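Local coordinates for protein lipolytic enzyme, g-d-s-l (PDB 2W1W) that binds a calcium ion and folds as a beta-sandwich module of carbohydrate-binding family 6, a part of a larger G-D-S-L lipolytic enzyme, at residues G25-C30 and N122-K127; E43-A48 and Q105-I110; R68-T73 and I110-I115. One frame throughout, in Å; residues are numbered along the deposited sequence.

Contact 1 (G25-C30 and N122-K127). With CA (calcium ion), chain C.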
ATOM      1  N   GLY A  25      11.431  -3.871 -11.572  1.00 19.01           N
ATOM      2  CA  GLY A  25      10.402  -4.891 -11.279  1.00 18.02           C
ATOM      3  C   GLY A  25       9.035  -4.386 -10.883  1.00 17.74           C
ATOM      4  O   GLY A  25       8.091  -5.167 -10.696  1.00 18.15           O
ATOM      5  N   TYR A  26       8.954  -3.081 -10.732  1.00 17.54           N
ATOM      6  CA  TYR A  26       7.660  -2.399 -10.514  1.00 17.50           C
ATOM      7  C   TYR A  26       6.796  -2.544 -11.765  1.00 17.72           C
ATOM      8  O   TYR A  26       7.260  -2.824 -12.874  1.00 19.23           O
ATOM      9  CB  TYR A  26       7.828  -0.913 -10.109  1.00 17.52           C
ATOM     10  CG  TYR A  26       8.475  -0.044 -11.179  1.00 18.80           C
ATOM     11  CD1 TYR A  26       7.727   0.521 -12.193  1.00 18.26           C
ATOM     12  CD2 TYR A  26       9.855   0.152 -11.185  1.00 20.11           C
ATOM     13  CE1 TYR A  26       8.331   1.271 -13.181  1.00 20.18           C
ATOM     14  CE2 TYR A  26      10.469   0.886 -12.179  1.00 21.05           C
ATOM     15  CZ  TYR A  26       9.696   1.433 -13.167  1.00 20.33           C
ATOM     16  OH  TYR A  26      10.288   2.176 -14.171  1.00 24.51           O
ATOM     17  N   THR A  27       5.518  -2.337 -11.568  1.00 17.67           N
ATOM     18  CA  THR A  27       4.574  -2.290 -12.650  1.00 18.01           C
ATOM     19  C   THR A  27       4.007  -0.901 -12.778  1.00 17.84           C
ATOM     20  O   THR A  27       4.157  -0.068 -11.911  1.00 17.79           O
ATOM     21  CB  THR A  27       3.446  -3.316 -12.471  1.00 18.08           C
ATOM     22  OG1 THR A  27       2.731  -3.031 -11.265  1.00 17.09           O
ATOM     23  CG2 THR A  27       4.046  -4.747 -12.439  1.00 20.37           C
ATOM     24  N   GLY A  28       3.310  -0.693 -13.873  1.00 18.76           N
ATOM     25  CA  GLY A  28       2.928   0.635 -14.284  1.00 18.91           C
ATOM     26  C   GLY A  28       4.179   1.479 -14.452  1.00 20.25           C
ATOM     27  O   GLY A  28       5.280   0.999 -14.783  1.00 20.20           O
ATOM     28  N   SER A  29       4.016   2.742 -14.148  1.00 19.78           N
ATOM     29  CA  SER A  29       5.104   3.707 -14.402  1.00 19.51           C
ATOM     30  C   SER A  29       6.017   4.028 -13.232  1.00 19.13           C
ATOM     31  O   SER A  29       7.069   4.644 -13.380  1.00 19.93           O
ATOM     32  CB  SER A  29       4.491   4.968 -14.930  1.00 20.12           C
ATOM     33  OG  SER A  29       3.796   5.612 -13.907  1.00 18.61           O
ATOM     34  N   CYS A  30       5.639   3.596 -12.042  1.00 16.72           N
ATOM     35  CA  CYS A  30       6.452   3.890 -10.889  1.00 15.45           C
ATOM     36  C   CYS A  30       5.968   3.089  -9.682  1.00 13.90           C
ATOM     37  O   CYS A  30       4.983   2.338  -9.738  1.00 15.07           O
ATOM     38  CB  CYS A  30       6.389   5.382 -10.577  1.00 15.72           C
ATOM     39  SG  CYS A  30       4.839   5.947  -9.872  1.00 16.08           S
ATOM     40  N   ASN A 122       8.801  -0.042  -0.216  1.00  9.66           N
ATOM     41  CA  ASN A 122       8.449   0.519  -1.531  1.00 10.07           C
ATOM     42  C   ASN A 122       7.182  -0.168  -2.000  1.00 10.22           C
ATOM     43  O   ASN A 122       7.058  -1.388  -1.892  1.00 11.50           O
ATOM     44  CB  ASN A 122       9.570   0.335  -2.543  1.00 10.41           C
ATOM     45  CG  ASN A 122      10.790   1.188  -2.232  1.00 11.35           C
ATOM     46  OD1 ASN A 122      10.723   2.117  -1.431  1.00 12.95           O
ATOM     47  ND2 ASN A 122      11.918   0.867  -2.876  1.00 14.52           N
ATOM     48  N   VAL A 123       6.205   0.617  -2.428  1.00 10.07           N
ATOM     49  CA  VAL A 123       4.870   0.058  -2.787  1.00 10.49           C
ATOM     50  C   VAL A 123       4.575   0.315  -4.251  1.00 10.94           C
ATOM     51  O   VAL A 123       4.598   1.446  -4.742  1.00 11.37           O
ATOM     52  CB  VAL A 123       3.740   0.656  -1.901  1.00 10.03           C
ATOM     53  CG1 VAL A 123       2.344   0.172  -2.355  1.00 10.98           C
ATOM     54  CG2 VAL A 123       3.934   0.320  -0.454  1.00 11.40           C
ATOM     55  N   ASP A 124       4.316  -0.783  -4.938  1.00 11.62           N
ATOM     56  CA  ASP A 124       4.043  -0.809  -6.375  1.00 12.44           C
ATOM     57  C   ASP A 124       2.621  -0.341  -6.692  1.00 11.72           C
ATOM     58  O   ASP A 124       2.399   0.481  -7.590  1.00 12.57           O
ATOM     59  CB  ASP A 124       4.277  -2.221  -6.924  1.00 12.37           C
ATOM     60  CG  ASP A 124       4.330  -2.293  -8.425  1.00 14.43           C
ATOM     61  OD1 ASP A 124       4.582  -1.257  -9.100  1.00 14.48           O
ATOM     62  OD2 ASP A 124       4.075  -3.421  -8.925  1.00 16.49           O
ATOM     63  N   TYR A 125       1.676  -0.933  -5.970  1.00 11.00           N
ATOM     64  CA  TYR A 125       0.249  -0.666  -6.152  1.00 10.72           C
ATOM     65  C   TYR A 125      -0.527  -1.279  -5.012  1.00 10.47           C
ATOM     66  O   TYR A 125       0.005  -2.049  -4.233  1.00 10.64           O
ATOM     67  CB  TYR A 125      -0.278  -1.250  -7.472  1.00 11.47           C
ATOM     68  CG  TYR A 125      -0.126  -2.747  -7.685  1.00 11.22           C
ATOM     69  CD1 TYR A 125      -0.792  -3.667  -6.890  1.00 11.70           C
ATOM     70  CD2 TYR A 125       0.613  -3.238  -8.743  1.00 12.26           C
ATOM     71  CE1 TYR A 125      -0.733  -5.027  -7.145  1.00 11.42           C
ATOM     72  CE2 TYR A 125       0.692  -4.602  -9.000  1.00 14.61           C
ATOM     73  CZ  TYR A 125       0.033  -5.495  -8.174  1.00 12.35           C
ATOM     74  OH  TYR A 125       0.106  -6.858  -8.388  1.00 16.83           O
ATOM     75  N   LEU A 126      -1.789  -0.887  -4.974  1.00  9.72           N
ATOM     76  CA  LEU A 126      -2.844  -1.530  -4.195  1.00 10.36           C
ATOM     77  C   LEU A 126      -3.843  -2.175  -5.171  1.00 11.04           C
ATOM     78  O   LEU A 126      -4.344  -1.543  -6.077  1.00 12.13           O
ATOM     79  CB  LEU A 126      -3.575  -0.518  -3.334  1.00 10.99           C
ATOM     80  CG  LEU A 126      -4.906  -0.934  -2.696  1.00 10.75           C
ATOM     81  CD1 LEU A 126      -4.714  -2.068  -1.679  1.00 14.15           C
ATOM     82  CD2 LEU A 126      -5.637   0.288  -2.064  1.00 13.49           C
ATOM     83  N   LYS A 127      -4.075  -3.459  -4.971  1.00 11.29           N
ATOM     84  CA  LYS A 127      -5.026  -4.249  -5.752  1.00 12.67           C
ATOM     85  C   LYS A 127      -6.214  -4.600  -4.852  1.00 12.46           C
ATOM     86  O   LYS A 127      -6.045  -5.093  -3.750  1.00 12.52           O
ATOM     87  CB  LYS A 127      -4.286  -5.530  -6.217  1.00 14.12           C
ATOM     88  CG  LYS A 127      -5.071  -6.475  -7.028  1.00 18.90           C
ATOM     89  CD  LYS A 127      -4.224  -7.706  -7.305  1.00 20.68           C
ATOM     90  CE  LYS A 127      -3.330  -7.581  -8.433  1.00 22.54           C
ATOM     91  NZ  LYS A 127      -2.367  -8.813  -8.444  1.00 22.87           N
TER
HETATM   92 CA    CA C1132       3.555   0.649  -9.804  1.00 24.56          CA
HETATM   93  O   HOH W   1       1.569   1.226 -10.402  1.00 21.22           O
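The backbone of 25-30 loops past strand 122-127, coming nearest where the CA atoms of Tyr26 and Asp124 lie 5.7 Å apart, and a calcium ion fills the space between loop and strand. From the loop come the carbonyl oxygens of Thr27 and Cys30, the latter 2.2 Å from the calcium ion. Asp124 supplies two ligands, its backbone O and its carboxylate OD1, with the OD1 to calcium distance 2.3 Å, and water 1 is a fifth. Helix-like backbone angles at Asp124 (-77°, -50°) break the extended run of the strand, and with CG trans to the backbone N (chi1 -167°) the carboxylate folds round to the same ion as the carbonyl. Gly28, with a positive phi that suits glycine, lets the loop turn so that the carbonyls before and after it can converge. Thr27 grips both carboxylate oxygens. Its N-H reaches Asp124 OD1 at 2.9 Å, while its OG1 gives a hydrogen bond of 2.7 Å to Asp124 OD2. Both donors come in on the syn side, somewhat out of the carboxylate plane, which fixes the rotation of the carboxylate while OD1 stays on the metal. Threonine suits this place because its short hydroxyl is held close to the backbone; the same OG1 touches the edge of the Tyr125 ring, 3.3 Å from CD2. Tyr26 adds its CB at 3.4 Å from Asp124 OD1, while its ring leads away. Arg59 makes a salt bridge with Asp124 OD2 and should help balance its charge. Arg59 belongs to strand 52-61, the neighbour of 122-129 in its sheet; strand 4-8 flanks the other side, and the loop that carries Thr27 and Cys30 joins strands 18-20 and 31-33.

Contact 2 (E43-A48 and Q105-I110)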
ATOM      1  N   GLU A  43      -2.188   7.021  -0.224  1.00 11.31           N
ATOM      2  CA  GLU A  43      -3.626   6.815  -0.163  1.00 12.07           C
ATOM      3  C   GLU A  43      -4.286   6.902  -1.521  1.00 11.72           C
ATOM      4  O   GLU A  43      -3.794   7.569  -2.434  1.00 12.66           O
ATOM      5  CB  GLU A  43      -4.262   7.746   0.846  1.00 14.60           C
ATOM      6  CG  GLU A  43      -4.474   9.084   0.419  1.00 17.96           C
ATOM      7  CD  GLU A  43      -5.271   9.913   1.433  1.00 21.45           C
ATOM      8  OE1 GLU A  43      -5.357   9.578   2.638  1.00 18.92           O
ATOM      9  OE2 GLU A  43      -5.811  10.956   0.994  1.00 25.20           O
ATOM     10  N   TRP A  44      -5.364   6.140  -1.654  1.00 10.81           N
ATOM     11  CA  TRP A  44      -6.169   6.169  -2.854  1.00 10.51           C
ATOM     12  C   TRP A  44      -7.632   6.301  -2.491  1.00 10.54           C
ATOM     13  O   TRP A  44      -8.078   5.945  -1.420  1.00 10.48           O
ATOM     14  CB  TRP A  44      -6.031   4.864  -3.661  1.00 10.96           C
ATOM     15  CG  TRP A  44      -4.695   4.590  -4.301  1.00 10.69           C
ATOM     16  CD1 TRP A  44      -4.318   4.918  -5.580  1.00 10.19           C
ATOM     17  CD2 TRP A  44      -3.588   3.862  -3.734  1.00 11.38           C
ATOM     18  NE1 TRP A  44      -3.055   4.467  -5.817  1.00 11.65           N
ATOM     19  CE2 TRP A  44      -2.591   3.799  -4.720  1.00 12.71           C
ATOM     20  CE3 TRP A  44      -3.328   3.288  -2.490  1.00 12.35           C
ATOM     21  CZ2 TRP A  44      -1.376   3.134  -4.516  1.00 12.79           C
ATOM     22  CZ3 TRP A  44      -2.132   2.647  -2.300  1.00 12.98           C
ATOM     23  CH2 TRP A  44      -1.177   2.583  -3.285  1.00 12.60           C
ATOM     24  N   ASN A  45      -8.365   6.763  -3.483  1.00 11.51           N
ATOM     25  CA  ASN A  45      -9.831   6.824  -3.468  1.00 12.23           C
ATOM     26  C   ASN A  45     -10.316   5.581  -4.202  1.00 11.66           C
ATOM     27  O   ASN A  45     -10.184   5.470  -5.415  1.00 14.01           O
ATOM     28  CB  ASN A  45     -10.307   8.099  -4.174  1.00 12.60           C
ATOM     29  CG  ASN A  45     -10.012   9.356  -3.386  1.00 14.74           C
ATOM     30  OD1 ASN A  45      -9.245  10.253  -3.860  1.00 19.85           O
ATOM     31  ND2 ASN A  45     -10.555   9.437  -2.204  1.00 12.48           N
ATOM     32  N   VAL A  46     -10.870   4.659  -3.442  1.00 12.35           N
ATOM     33  CA  VAL A  46     -11.227   3.324  -3.913  1.00 12.07           C
ATOM     34  C   VAL A  46     -12.739   3.142  -3.938  1.00 13.08           C
ATOM     35  O   VAL A  46     -13.397   3.286  -2.939  1.00 12.79           O
ATOM     36  CB  VAL A  46     -10.575   2.242  -3.006  1.00 12.46           C
ATOM     37  CG1 VAL A  46     -11.042   0.835  -3.348  1.00 13.72           C
ATOM     38  CG2 VAL A  46      -9.022   2.340  -3.112  1.00 12.34           C
ATOM     39  N   ASN A  47     -13.276   2.865  -5.110  1.00 15.01           N
ATOM     40  CA  ASN A  47     -14.725   2.652  -5.252  1.00 17.61           C
ATOM     41  C   ASN A  47     -15.110   1.261  -4.801  1.00 18.34           C
ATOM     42  O   ASN A  47     -14.425   0.256  -5.050  1.00 19.59           O
ATOM     43  CB  ASN A  47     -15.191   2.890  -6.667  1.00 19.64           C
ATOM     44  CG  ASN A  47     -16.713   2.858  -6.791  1.00 21.40           C
ATOM     45  OD1 ASN A  47     -17.249   1.929  -7.336  1.00 30.85           O
ATOM     46  ND2 ASN A  47     -17.387   3.873  -6.265  1.00 26.39           N
ATOM     47  N   ALA A  48     -16.211   1.210  -4.065  1.00 18.66           N
ATOM     48  CA  ALA A  48     -16.857  -0.060  -3.747  1.00 19.32           C
ATOM     49  C   ALA A  48     -18.285  -0.055  -4.300  1.00 20.50           C
ATOM     50  O   ALA A  48     -19.065   0.848  -3.985  1.00 19.44           O
ATOM     51  CB  ALA A  48     -16.889  -0.286  -2.268  1.00 20.10           C
ATOM     52  N   GLN A 105     -20.336   1.165   0.247  1.00 17.38           N
ATOM     53  CA  GLN A 105     -20.824   1.544  -1.076  0.50 17.95           C
ATOM     54  C   GLN A 105     -20.530   3.003  -1.330  1.00 17.42           C
ATOM     55  O   GLN A 105     -21.007   3.874  -0.594  1.00 17.57           O
ATOM     56  CB  GLN A 105     -22.330   1.332  -1.114  0.50 18.57           C
ATOM     57  CG  GLN A 105     -22.993   1.687  -2.384  0.50 20.26           C
ATOM     58  CD  GLN A 105     -24.405   1.180  -2.365  0.50 26.81           C
ATOM     59  OE1 GLN A 105     -24.715   0.171  -3.009  0.50 24.89           O
ATOM     60  NE2 GLN A 105     -25.252   1.825  -1.567  0.50 25.02           N
ATOM     61  N   GLY A 106     -19.765   3.253  -2.366  1.00 16.37           N
ATOM     62  CA  GLY A 106     -19.253   4.592  -2.658  1.00 16.02           C
ATOM     63  C   GLY A 106     -17.731   4.666  -2.648  1.00 15.57           C
ATOM     64  O   GLY A 106     -17.034   3.689  -2.889  1.00 17.07           O
ATOM     65  N   ASN A 107     -17.234   5.846  -2.357  1.00 13.73           N
ATOM     66  CA  ASN A 107     -15.785   6.068  -2.283  1.00 13.59           C
ATOM     67  C   ASN A 107     -15.260   5.683  -0.922  1.00 13.78           C
ATOM     68  O   ASN A 107     -15.888   5.877   0.104  1.00 15.81           O
ATOM     69  CB  ASN A 107     -15.433   7.521  -2.552  1.00 13.92           C
ATOM     70  CG  ASN A 107     -13.950   7.733  -2.647  1.00 14.34           C
ATOM     71  OD1 ASN A 107     -13.293   7.086  -3.463  1.00 15.64           O
ATOM     72  ND2 ASN A 107     -13.399   8.608  -1.799  1.00 15.52           N
ATOM     73  N   ASN A 108     -14.061   5.151  -0.920  1.00 12.42           N
ATOM     74  CA  ASN A 108     -13.369   4.769   0.305  1.00 12.26           C
ATOM     75  C   ASN A 108     -11.958   5.250   0.254  1.00 11.75           C
ATOM     76  O   ASN A 108     -11.228   4.978  -0.714  1.00 12.71           O
ATOM     77  CB  ASN A 108     -13.369   3.235   0.452  1.00 12.57           C
ATOM     78  CG  ASN A 108     -14.774   2.674   0.608  1.00 12.32           C
ATOM     79  OD1 ASN A 108     -15.228   2.452   1.713  1.00 15.56           O
ATOM     80  ND2 ASN A 108     -15.443   2.429  -0.512  1.00 15.32           N
ATOM     81  N   VAL A 109     -11.554   5.959   1.292  1.00 11.39           N
ATOM     82  CA  VAL A 109     -10.187   6.491   1.341  1.00 12.12           C
ATOM     83  C   VAL A 109      -9.354   5.502   2.101  1.00 11.71           C
ATOM     84  O   VAL A 109      -9.580   5.243   3.295  1.00 12.85           O
ATOM     85  CB  VAL A 109     -10.133   7.870   2.023  1.00 12.65           C
ATOM     86  CG1 VAL A 109      -8.698   8.384   2.057  1.00 15.20           C
ATOM     87  CG2 VAL A 109     -11.100   8.922   1.343  1.00 14.85           C
ATOM     88  N   ILE A 110      -8.423   4.901   1.380  1.00 10.60           N
ATOM     89  CA  ILE A 110      -7.556   3.850   1.909  1.00 10.17           C
ATOM     90  C   ILE A 110      -6.144   4.337   1.959  1.00 10.23           C
ATOM     91  O   ILE A 110      -5.587   4.703   0.948  1.00 10.70           O
ATOM     92  CB  ILE A 110      -7.667   2.557   1.097  1.00  9.68           C
ATOM     93  CG1 ILE A 110      -9.147   2.112   1.062  1.00 12.38           C
ATOM     94  CG2 ILE A 110      -6.808   1.450   1.764  1.00 12.25           C
ATOM     95  CD1 ILE A 110      -9.401   0.789   0.365  1.00 14.45           C
TER
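Ile110, Val46 and Ala48 give up the most surface where the antiparallel strands 43-48 and 106-110 pair, and all three point to the same face of the sheet. Ile110 sits opposite Trp44 as a hydrogen-bonded pair, its N-H meeting Trp44 O at 3.0 Å and its O accepting from Trp44 N. Its side chain reaches diagonally past this partner: with CD1 trans to CA (chi2 -176°) the outer methyl lies 3.8 Å from Val46 CG2. Branched aliphatic residues suit such extended, buried positions. Val46 pairs with Asn108, whose amide turns back to the strand. Val46 O therefore accepts twice, from Asn108 N at 2.8 Å and from Asn108 ND2 at 3.3 Å, the two donors arriving from opposite faces of the carbonyl plane. The acceptor lies almost exactly in the plane of the Asn108 amide; ND2 also bonds to Asn104 O, so this buried polar side chain is held at more than one point. Ala48 fits beside it because it is small, its CB 3.5 Å from Asn108 ND2. Its backbone exchanges two nearly straight bonds with Gly106, Ala48 N to Gly106 O at 2.9 Å and Gly106 N to Ala48 O at 3.0 Å, and Gly106 adopts a positive phi at which a side chain would jam against the preceding carbonyl. On the opposite face Glu43 OE1 lies against Val109 CG1 (3.6 Å), although its charge is paired with Arg111. The buried face packs against the second sheet of the sandwich: Val46 meets Leu126 and Val128, Ala48 meets Tyr54 and Leu103, and Ile110 meets Leu56 and Leu103. Within its own sheet, strand 41-48 lies between 13-15 and 106-114.

Contact 3 (R68-T73 and I110-I115); sequences RPMRIT and IRATAI
Arg71 and Thr113, and beyond them Thr73 and Arg111, form two antiparallel hydrogen-bonded pairs whose four backbone bonds are all 2.9 Å long. The segments 70-73 and 110-114 run at 158° to each other, and the non-hydrogen-bonded pairs alternate with these, Ile72 with Ala112 between them and Met70 with Ala114 beyond Arg71 and Thr113. Water adds a second set of polar links. Water 3 donates to Arg71 O and also hydrogen-bonds Thr73 OG1 and Thr113 OG1, each at 2.7 Å, so two threonines on neighbouring strands share one solvent molecule. Both hydroxyls stand beside their own backbone N, trans to the carbonyl carbon (chi1 -49° in Thr73), which turns them to the water; threonine thus offers strand-compatible branching together with a polar tip. Water 2 donates to Pro69 O, and accepts a weak bond from Ile115 N, where the regular pairing has ended. Apolar contacts occupy the face of Met70 and Ile72. There the small Ala112 leaves room for two tips at its CB, Met70 CE at 3.7 Å and Ile72 CD1 at 3.8 Å; Ile72 brings its CD1 inward through a bend at chi2 (-61°). On the Arg71 face, Ile115 CG2 packs at 3.7 Å from Arg71 CB and also lies over one face of the guanidinium, off toward its rim, while Ile115 CG1 comes 3.5 Å from Pro69 O. The charged end of Arg111 turns away to Glu43 and to the ring of Tyr41, as a salt bridge and a cation-pi contact. Strand 70-74 is flanked by 106-114 and 77-83, and its inner side chain Ile72 meets Phe58 of strand 52-61 in the facing sheet.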
ATOM      1  N   ARG A  68       8.913  -3.557   7.931  1.00 11.42           N
ATOM      2  CA  ARG A  68       8.501  -2.181   7.771  1.00 11.82           C
ATOM      3  C   ARG A  68       6.956  -2.069   7.844  1.00 11.51           C
ATOM      4  O   ARG A  68       6.272  -1.893   6.825  1.00 11.22           O
ATOM      5  CB  ARG A  68       9.022  -1.609   6.466  1.00 11.41           C
ATOM      6  CG  ARG A  68      10.517  -1.331   6.483  1.00 13.15           C
ATOM      7  CD  ARG A  68      10.951  -0.534   5.285  1.00 15.13           C
ATOM      8  NE  ARG A  68      12.355  -0.134   5.450  1.00 16.47           N
ATOM      9  CZ  ARG A  68      12.938   0.819   4.758  1.00 16.22           C
ATOM     10  NH1 ARG A  68      12.262   1.512   3.862  1.00 18.47           N
ATOM     11  NH2 ARG A  68      14.218   1.084   4.977  1.00 18.48           N
ATOM     12  N   PRO A  69       6.403  -2.200   9.055  1.00 10.85           N
ATOM     13  CA  PRO A  69       4.945  -2.262   9.187  1.00 10.93           C
ATOM     14  C   PRO A  69       4.274  -0.945   8.945  1.00 10.63           C
ATOM     15  O   PRO A  69       4.858   0.126   9.075  1.00 11.91           O
ATOM     16  CB  PRO A  69       4.752  -2.704  10.639  1.00 12.18           C
ATOM     17  CG  PRO A  69       5.965  -2.216  11.337  1.00 12.50           C
ATOM     18  CD  PRO A  69       7.073  -2.310  10.370  1.00 11.54           C
ATOM     19  N   MET A  70       3.021  -1.047   8.550  1.00 10.57           N
ATOM     20  CA  MET A  70       2.220   0.135   8.268  1.00 10.76           C
ATOM     21  C   MET A  70       0.831   0.035   8.878  1.00 10.59           C
ATOM     22  O   MET A  70       0.231  -1.006   8.976  1.00 11.05           O
ATOM     23  CB  MET A  70       2.122   0.398   6.771  1.00 10.77           C
ATOM     24  CG  MET A  70       3.460   0.635   6.108  1.00 11.13           C
ATOM     25  SD  MET A  70       3.344   1.522   4.552  1.00 11.67           S
ATOM     26  CE  MET A  70       2.744   0.233   3.439  1.00 13.12           C
ATOM     27  N   ARG A  71       0.344   1.204   9.243  1.00 10.24           N
ATOM     28  CA  ARG A  71      -1.034   1.425   9.693  1.00 11.31           C
ATOM     29  C   ARG A  71      -1.934   1.546   8.474  1.00 11.29           C
ATOM     30  O   ARG A  71      -1.656   2.321   7.568  1.00 11.48           O
ATOM     31  CB  ARG A  71      -1.112   2.718  10.518  1.00 11.98           C
ATOM     32  CG  ARG A  71      -2.526   3.158  10.856  1.00 13.22           C
ATOM     33  CD  ARG A  71      -2.528   4.601  11.422  1.00 15.07           C
ATOM     34  NE  ARG A  71      -1.806   4.641  12.672  1.00 17.46           N
ATOM     35  CZ  ARG A  71      -1.161   5.686  13.183  1.00 24.60           C
ATOM     36  NH1 ARG A  71      -1.107   6.859  12.564  1.00 27.90           N
ATOM     37  NH2 ARG A  71      -0.571   5.541  14.355  1.00 26.89           N
ATOM     38  N   ILE A  72      -2.993   0.750   8.454  1.00  9.87           N
ATOM     39  CA  ILE A  72      -3.967   0.815   7.372  1.00 10.19           C
ATOM     40  C   ILE A  72      -5.241   1.462   7.911  1.00 10.76           C
ATOM     41  O   ILE A  72      -5.840   0.999   8.853  1.00 11.22           O
ATOM     42  CB  ILE A  72      -4.284  -0.573   6.743  1.00  9.75           C
ATOM     43  CG1 ILE A  72      -2.992  -1.369   6.438  1.00 10.66           C
ATOM     44  CG2 ILE A  72      -5.190  -0.386   5.512  1.00 10.12           C
ATOM     45  CD1 ILE A  72      -2.061  -0.700   5.445  1.00 11.47           C
ATOM     46  N   THR A  73      -5.594   2.558   7.270  1.00 10.18           N
ATOM     47  CA  THR A  73      -6.767   3.372   7.596  1.00 11.09           C
ATOM     48  C   THR A  73      -7.738   3.331   6.426  1.00 11.42           C
ATOM     49  O   THR A  73      -7.350   3.436   5.261  1.00 12.96           O
ATOM     50  CB  THR A  73      -6.362   4.829   7.910  1.00 11.55           C
ATOM     51  OG1 THR A  73      -5.270   4.862   8.853  1.00 13.65           O
ATOM     52  CG2 THR A  73      -7.559   5.611   8.463  1.00 13.78           C
ATOM     53  N   ILE A 110      -8.423   4.901   1.380  1.00 10.60           N
ATOM     54  CA  ILE A 110      -7.556   3.850   1.909  1.00 10.17           C
ATOM     55  C   ILE A 110      -6.144   4.337   1.959  1.00 10.23           C
ATOM     56  O   ILE A 110      -5.587   4.703   0.948  1.00 10.70           O
ATOM     57  CB  ILE A 110      -7.667   2.557   1.097  1.00  9.68           C
ATOM     58  CG1 ILE A 110      -9.147   2.112   1.062  1.00 12.38           C
ATOM     59  CG2 ILE A 110      -6.808   1.450   1.764  1.00 12.25           C
ATOM     60  CD1 ILE A 110      -9.401   0.789   0.365  1.00 14.45           C
ATOM     61  N   ARG A 111      -5.596   4.364   3.175  1.00  9.94           N
ATOM     62  CA  ARG A 111      -4.276   4.956   3.450  1.00 10.55           C
ATOM     63  C   ARG A 111      -3.405   3.927   4.139  1.00  9.84           C
ATOM     64  O   ARG A 111      -3.872   3.175   4.980  1.00 10.38           O
ATOM     65  CB  ARG A 111      -4.403   6.197   4.337  1.00 11.77           C
ATOM     66  CG  ARG A 111      -3.072   6.887   4.619  1.00 11.10           C
ATOM     67  CD  ARG A 111      -3.194   8.035   5.635  1.00 12.39           C
ATOM     68  NE  ARG A 111      -3.953   9.145   5.077  1.00 14.70           N
ATOM     69  CZ  ARG A 111      -4.109  10.321   5.662  1.00 16.44           C
ATOM     70  NH1 ARG A 111      -3.594  10.550   6.860  1.00 19.10           N
ATOM     71  NH2 ARG A 111      -4.799  11.269   5.045  1.00 18.55           N
ATOM     72  N   ALA A 112      -2.139   3.900   3.739  1.00  9.61           N
ATOM     73  CA  ALA A 112      -1.071   3.103   4.415  1.00  9.45           C
ATOM     74  C   ALA A 112       0.007   4.036   4.902  1.00  9.78           C
ATOM     75  O   ALA A 112       0.671   4.692   4.086  1.00 10.09           O
ATOM     76  CB  ALA A 112      -0.465   2.072   3.435  1.00 10.04           C
ATOM     77  N   THR A 113       0.178   4.091   6.225  1.00 10.17           N
ATOM     78  CA  THR A 113       1.078   5.062   6.897  1.00 10.70           C
ATOM     79  C   THR A 113       2.225   4.323   7.581  1.00 11.03           C
ATOM     80  O   THR A 113       2.031   3.384   8.312  1.00 10.46           O
ATOM     81  CB  THR A 113       0.311   5.868   7.959  1.00 10.85           C
ATOM     82  OG1 THR A 113      -0.822   6.543   7.356  1.00 11.61           O
ATOM     83  CG2 THR A 113       1.209   6.898   8.654  1.00 12.10           C
ATOM     84  N   ALA A 114       3.429   4.795   7.343  1.00 11.96           N
ATOM     85  CA  ALA A 114       4.632   4.267   8.019  1.00 11.95           C
ATOM     86  C   ALA A 114       4.596   4.567   9.506  1.00 12.50           C
ATOM     87  O   ALA A 114       4.477   5.716   9.910  1.00 14.63           O
ATOM     88  CB  ALA A 114       5.906   4.883   7.368  1.00 12.35           C
ATOM     89  N   ILE A 115       4.728   3.511  10.311  1.00 12.72           N
ATOM     90  CA  ILE A 115       4.727   3.666  11.765  1.00 13.14           C
ATOM     91  C   ILE A 115       6.087   3.398  12.438  1.00 13.80           C
ATOM     92  O   ILE A 115       6.265   3.676  13.640  1.00 14.99           O
ATOM     93  CB  ILE A 115       3.617   2.848  12.441  1.00 13.33           C
ATOM     94  CG1 ILE A 115       3.819   1.345  12.232  1.00 14.94           C
ATOM     95  CG2 ILE A 115       2.221   3.335  11.942  1.00 14.60           C
ATOM     96  CD1 ILE A 115       2.821   0.511  13.036  1.00 16.52           C
TER
HETATM   97  O   HOH W   2       6.918   1.792   8.934  1.00 15.14           O
HETATM   98  O   HOH W   3      -2.934   4.822   7.522  1.00 12.40           O

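In the fold
Contacts 2 and 3 share strand 106-114, the middle of a five-stranded antiparallel sheet, where Ile110 belongs to both and the Glu43-Arg111 salt bridge connects them; their centres are 16 Å apart. Contact 1 lies on strand 122-129 of the facing sheet, about 18 Å from the centre of contact 2 and 16 Å from that of contact 3. Leu126 packs on Trp44, Val46 and Ile110, and Val123 on Met70, across the sandwich. Along the chain both sheet contacts are nested inside the loop closed by contact 1, and their own segments alternate. The module thus combines a beta-sandwich core with a calcium site that ties an early loop to the last strand.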